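Local coordinates for protein L-amino acid deaminase (Proteus vulgaris, PDB 5HXW) that binds FAD and probably catalyses the oxidative deamination of L-amino acids as a membrane-bound flavoprotein oxidoreductase, at residues A302-V305 with K306-T310; V132-R135 with K136-E140. All blocks are in the same frame, centred on the assembly; numbering follows the deposited sequence.

Interaction 1 of 2, residues A302-V305 with K306-T310; sequences APVV and KESFT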
loop_
_atom_site.group_PDB
_atom_site.type_symbol
_atom_site.label_atom_id
_atom_site.label_comp_id
_atom_site.label_asym_id
_atom_site.label_seq_id
_atom_site.Cartn_x
_atom_site.Cartn_y
_atom_site.Cartn_z
ATOM N N ALA A 302 -11.325 8.904 -8.227
ATOM C CA ALA A 302 -11.020 9.956 -7.255
ATOM C C ALA A 302 -12.289 10.737 -6.880
ATOM O O ALA A 302 -12.802 11.515 -7.698
ATOM C CB ALA A 302 -9.929 10.889 -7.774
ATOM N N PRO A 303 -12.810 10.516 -5.649
ATOM C CA PRO A 303 -13.993 11.268 -5.214
ATOM C C PRO A 303 -13.653 12.717 -4.879
ATOM O O PRO A 303 -12.549 13.002 -4.410
ATOM C CB PRO A 303 -14.455 10.521 -3.960
ATOM C CG PRO A 303 -13.230 9.855 -3.433
ATOM C CD PRO A 303 -12.344 9.570 -4.613
ATOM N N VAL A 304 -14.600 13.614 -5.140
ATOM C CA VAL A 304 -14.464 15.028 -4.799
ATOM C C VAL A 304 -14.610 15.180 -3.284
ATOM O O VAL A 304 -15.623 14.774 -2.714
ATOM C CB VAL A 304 -15.509 15.900 -5.542
ATOM C CG1 VAL A 304 -15.358 17.374 -5.181
ATOM C CG2 VAL A 304 -15.389 15.723 -7.048
ATOM N N VAL A 305 -13.575 15.728 -2.648
ATOM C CA VAL A 305 -13.611 16.107 -1.228
ATOM C C VAL A 305 -13.407 17.621 -1.075
ATOM O O VAL A 305 -13.239 18.324 -2.078
ATOM C CB VAL A 305 -12.597 15.302 -0.368
ATOM C CG1 VAL A 305 -13.052 13.855 -0.213
ATOM C CG2 VAL A 305 -11.180 15.385 -0.932
ATOM N N LYS A 306 -13.435 18.121 0.164
ATOM C CA LYS A 306 -13.235 19.553 0.434
ATOM C C LYS A 306 -11.822 19.998 0.034
ATOM O O LYS A 306 -11.631 21.120 -0.436
ATOM C CB LYS A 306 -13.561 19.909 1.899
ATOM C CG LYS A 306 -12.534 19.468 2.940
ATOM C CD LYS A 306 -13.018 19.682 4.363
ATOM C CE LYS A 306 -12.075 18.996 5.336
ATOM N NZ LYS A 306 -12.681 18.762 6.674
ATOM N N GLU A 307 -10.863 19.086 0.192
ATOM C CA GLU A 307 -9.456 19.310 -0.134
ATOM C C GLU A 307 -9.200 19.483 -1.630
ATOM O O GLU A 307 -8.193 20.088 -2.018
ATOM C CB GLU A 307 -8.599 18.167 0.407
ATOM C CG GLU A 307 -8.371 18.198 1.911
ATOM C CD GLU A 307 -9.439 17.486 2.737
ATOM O OE1 GLU A 307 -10.380 16.878 2.170
ATOM O OE2 GLU A 307 -9.327 17.528 3.982
ATOM N N SER A 308 -10.110 18.956 -2.457
ATOM C CA SER A 308 -10.028 19.068 -3.919
ATOM C C SER A 308 -10.015 20.521 -4.380
ATOM O O SER A 308 -9.329 20.863 -5.339
ATOM C CB SER A 308 -11.193 18.344 -4.591
ATOM O OG SER A 308 -11.414 17.072 -4.013
ATOM N N PHE A 309 -10.780 21.364 -3.691
ATOM C CA PHE A 309 -10.888 22.780 -4.028
ATOM C C PHE A 309 -9.656 23.595 -3.611
ATOM O O PHE A 309 -9.418 24.672 -4.157
ATOM C CB PHE A 309 -12.161 23.377 -3.415
ATOM C CG PHE A 309 -13.432 22.717 -3.880
ATOM C CD1 PHE A 309 -14.029 23.089 -5.087
ATOM C CD2 PHE A 309 -14.046 21.728 -3.105
ATOM C CE1 PHE A 309 -15.207 22.482 -5.515
ATOM C CE2 PHE A 309 -15.222 21.118 -3.529
ATOM C CZ PHE A 309 -15.804 21.496 -4.735
ATOM N N THR A 310 -8.883 23.070 -2.657
ATOM C CA THR A 310 -7.711 23.753 -2.107
ATOM C C THR A 310 -6.436 23.462 -2.906
ATOM O O THR A 310 -5.765 24.396 -3.357
ATOM C CB THR A 310 -7.502 23.416 -0.609
ATOM O OG1 THR A 310 -8.718 23.650 0.116
ATOM C CG2 THR A 310 -6.382 24.261 0.007
#
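Val305 and Ser308 meet through two hydrogen bonds. The backbone N of Val305 donates to Ser308 OG at 2.9 Å, with an N-H...O angle of 152°. In return Ser308 N donates to Val305 O at 3.2 Å. This second bond is bent, and its donor stands well above the carbonyl plane. Ser308 OG lies anti to its own carbonyl carbon (chi1 -45°), which swings the hydroxyl back over the turn to the Val305 amide. On the valine side, CG2 of Val305 sits 3.5 Å from Ser308 OG and 3.5 Å from Glu307 OE1. The bend of Glu307 at chi2 (88°) brings OE1 against Val305 CG2. The side chains of Val304 and Phe309 cross at about a right angle, and Val304 CG1 comes to 4.1 Å from Phe309 CE2. Residues 305-308 form a type I beta turn. It carries the chain from strand 293-303 into the short helix 308-311, within a beta-alpha-beta unit that goes on to strand 326-329. Helix 332-339 packs against this region: Val304 touches Leu334, and Val305 and Glu307 of the turn touch Ser337. Lys306 NZ is hydrogen-bonded to Ser337 O, and Glu307 OE2 forms a salt bridge with Arg244 NE. Ala302 belongs to the pocket of a bound cetyl-trimethyl-ammonium.

Interaction 2 of 2, residues V132-R135 with K136-E140; sequences VNVR and KWIDE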
loop_
_atom_site.group_PDB
_atom_site.type_symbol
_atom_site.label_atom_id
_atom_site.label_comp_id
_atom_site.label_asym_id
_atom_site.label_seq_id
_atom_site.Cartn_x
_atom_site.Cartn_y
_atom_site.Cartn_z
ATOM N N VAL A 132 8.671 1.468 -27.089
ATOM C CA VAL A 132 9.940 2.213 -27.090
ATOM C C VAL A 132 10.238 2.768 -25.689
ATOM O O VAL A 132 11.372 2.669 -25.210
ATOM C CB VAL A 132 9.959 3.328 -28.178
ATOM C CG1 VAL A 132 11.223 4.182 -28.099
ATOM C CG2 VAL A 132 9.840 2.726 -29.574
ATOM N N ASN A 133 9.211 3.329 -25.044
ATOM C CA ASN A 133 9.299 3.823 -23.663
ATOM C C ASN A 133 9.648 2.726 -22.657
ATOM O O ASN A 133 10.426 2.954 -21.726
ATOM C CB ASN A 133 7.997 4.523 -23.248
ATOM C CG ASN A 133 7.737 5.803 -24.027
ATOM O OD1 ASN A 133 8.646 6.596 -24.283
ATOM N ND2 ASN A 133 6.480 6.015 -24.399
ATOM N N VAL A 134 9.066 1.544 -22.861
ATOM C CA VAL A 134 9.355 0.350 -22.062
ATOM C C VAL A 134 10.795 -0.122 -22.290
ATOM O O VAL A 134 11.519 -0.383 -21.322
ATOM C CB VAL A 134 8.297 -0.759 -22.317
ATOM C CG1 VAL A 134 8.839 -2.163 -22.068
ATOM C CG2 VAL A 134 7.062 -0.505 -21.467
ATOM N N ARG A 135 11.201 -0.209 -23.561
ATOM C CA ARG A 135 12.567 -0.590 -23.939
ATOM C C ARG A 135 13.628 0.335 -23.350
ATOM O O ARG A 135 14.625 -0.144 -22.803
ATOM C CB ARG A 135 12.722 -0.678 -25.460
ATOM C CG ARG A 135 13.029 -2.079 -25.959
ATOM C CD ARG A 135 13.400 -2.087 -27.432
ATOM N NE ARG A 135 12.240 -2.348 -28.284
ATOM C CZ ARG A 135 11.882 -3.550 -28.736
ATOM N NH1 ARG A 135 12.588 -4.635 -28.432
ATOM N NH2 ARG A 135 10.809 -3.667 -29.504
ATOM N N LYS A 136 13.395 1.647 -23.449
ATOM C CA LYS A 136 14.310 2.658 -22.912
ATOM C C LYS A 136 14.443 2.556 -21.392
ATOM O O LYS A 136 15.555 2.614 -20.868
ATOM C CB LYS A 136 13.886 4.076 -23.320
ATOM C CG LYS A 136 14.983 5.116 -23.130
ATOM C CD LYS A 136 14.424 6.519 -22.943
ATOM C CE LYS A 136 15.465 7.461 -22.348
ATOM N NZ LYS A 136 16.602 7.752 -23.269
ATOM N N TRP A 137 13.312 2.390 -20.702
ATOM C CA TRP A 137 13.282 2.265 -19.242
ATOM C C TRP A 137 14.077 1.052 -18.731
ATOM O O TRP A 137 14.766 1.146 -17.711
ATOM C CB TRP A 137 11.836 2.232 -18.727
ATOM C CG TRP A 137 11.736 2.198 -17.228
ATOM C CD1 TRP A 137 11.656 3.271 -16.386
ATOM C CD2 TRP A 137 11.719 1.031 -16.395
ATOM N NE1 TRP A 137 11.586 2.845 -15.079
ATOM C CE2 TRP A 137 11.625 1.475 -15.055
ATOM C CE3 TRP A 137 11.773 -0.352 -16.651
ATOM C CZ2 TRP A 137 11.583 0.588 -13.970
ATOM C CZ3 TRP A 137 11.729 -1.237 -15.570
ATOM C CH2 TRP A 137 11.636 -0.760 -14.247
ATOM N N ILE A 138 13.966 -0.073 -19.439
ATOM C CA ILE A 138 14.706 -1.299 -19.109
ATOM C C ILE A 138 16.208 -1.124 -19.396
ATOM O O ILE A 138 17.043 -1.511 -18.571
ATOM C CB ILE A 138 14.107 -2.546 -19.824
ATOM C CG1 ILE A 138 12.683 -2.823 -19.316
ATOM C CG2 ILE A 138 14.974 -3.785 -19.613
ATOM C CD1 ILE A 138 11.820 -3.650 -20.250
ATOM N N ASP A 139 16.533 -0.528 -20.546
ATOM C CA ASP A 139 17.925 -0.280 -20.954
ATOM C C ASP A 139 18.654 0.734 -20.068
ATOM O O ASP A 139 19.832 0.537 -19.751
ATOM C CB ASP A 139 18.003 0.147 -22.426
ATOM C CG ASP A 139 17.677 -0.987 -23.392
ATOM O OD1 ASP A 139 18.003 -2.159 -23.099
ATOM O OD2 ASP A 139 17.100 -0.698 -24.460
ATOM N N GLU A 140 17.953 1.803 -19.676
ATOM C CA GLU A 140 18.502 2.829 -18.777
ATOM C C GLU A 140 18.816 2.272 -17.387
ATOM O O GLU A 140 19.846 2.613 -16.797
ATOM C CB GLU A 140 17.558 4.037 -18.657
ATOM C CG GLU A 140 17.488 4.950 -19.880
ATOM C CD GLU A 140 18.809 5.618 -20.231
ATOM O OE1 GLU A 140 19.521 6.089 -19.316
ATOM O OE2 GLU A 140 19.133 5.682 -21.436
#
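Val134 and Ile138 lie one turn apart in helix 128-143, and the contact around them is local, between successive turns near the periphery of the chain. Their side chains run side by side and point the same way, with Val134 CG1 3.8 Å from Ile138 CD1. Ile138 CG1 is anti to its carbonyl carbon (chi1 -65°), and the chain continues extended, which carries CD1 back alongside Val134. Four i to i+4 backbone hydrogen bonds hold the turns together. Lys136 N donates to Val132 O at 2.9 Å, and Ile138 N to Val134 O at 3.1 Å. Trp137 N and Asp139 N bond likewise to Asn133 O and Arg135 O. The buried side of the helix faces strand 153-157, where Ile138 and Arg135 touch Ile155. Val134 rests on Tyr86 and Lys87. Trp137 reaches Phe151, and its NE1 is hydrogen-bonded to Met88 O. On the exposed side, Lys136 NZ and Glu140 OE2 make a long salt bridge of 3.7 Å. Arg135 NE and Asp139 OD2 are 6.4 Å apart, opposite charges not in contact. The helix is thus two-sided: inward, apolar carbons pack and the indole N-H is satisfied by a backbone carbonyl; outside, the long Lys136-Glu140 bridge probably adds little.

The two contacts share no secondary-structure element. Their centres are 35 Å apart, and their nearest atoms about 24 Å. Both are local and partly buried, but interaction 1 has fewer exposed residues. Residues 302-310 change from strand to helix, and a serine hydroxyl supplements the turn's backbone bond. Residues 132-140 stay within one helix, where regular main-chain bonds do this work. Charges also differ in use. In interaction 1 a lysine and a glutamate reach other parts of the fold, whereas in interaction 2 the lysine pairs loosely within its own helix. Interaction 1 also borders a detergent pocket; interaction 2 flanks strand 153-157.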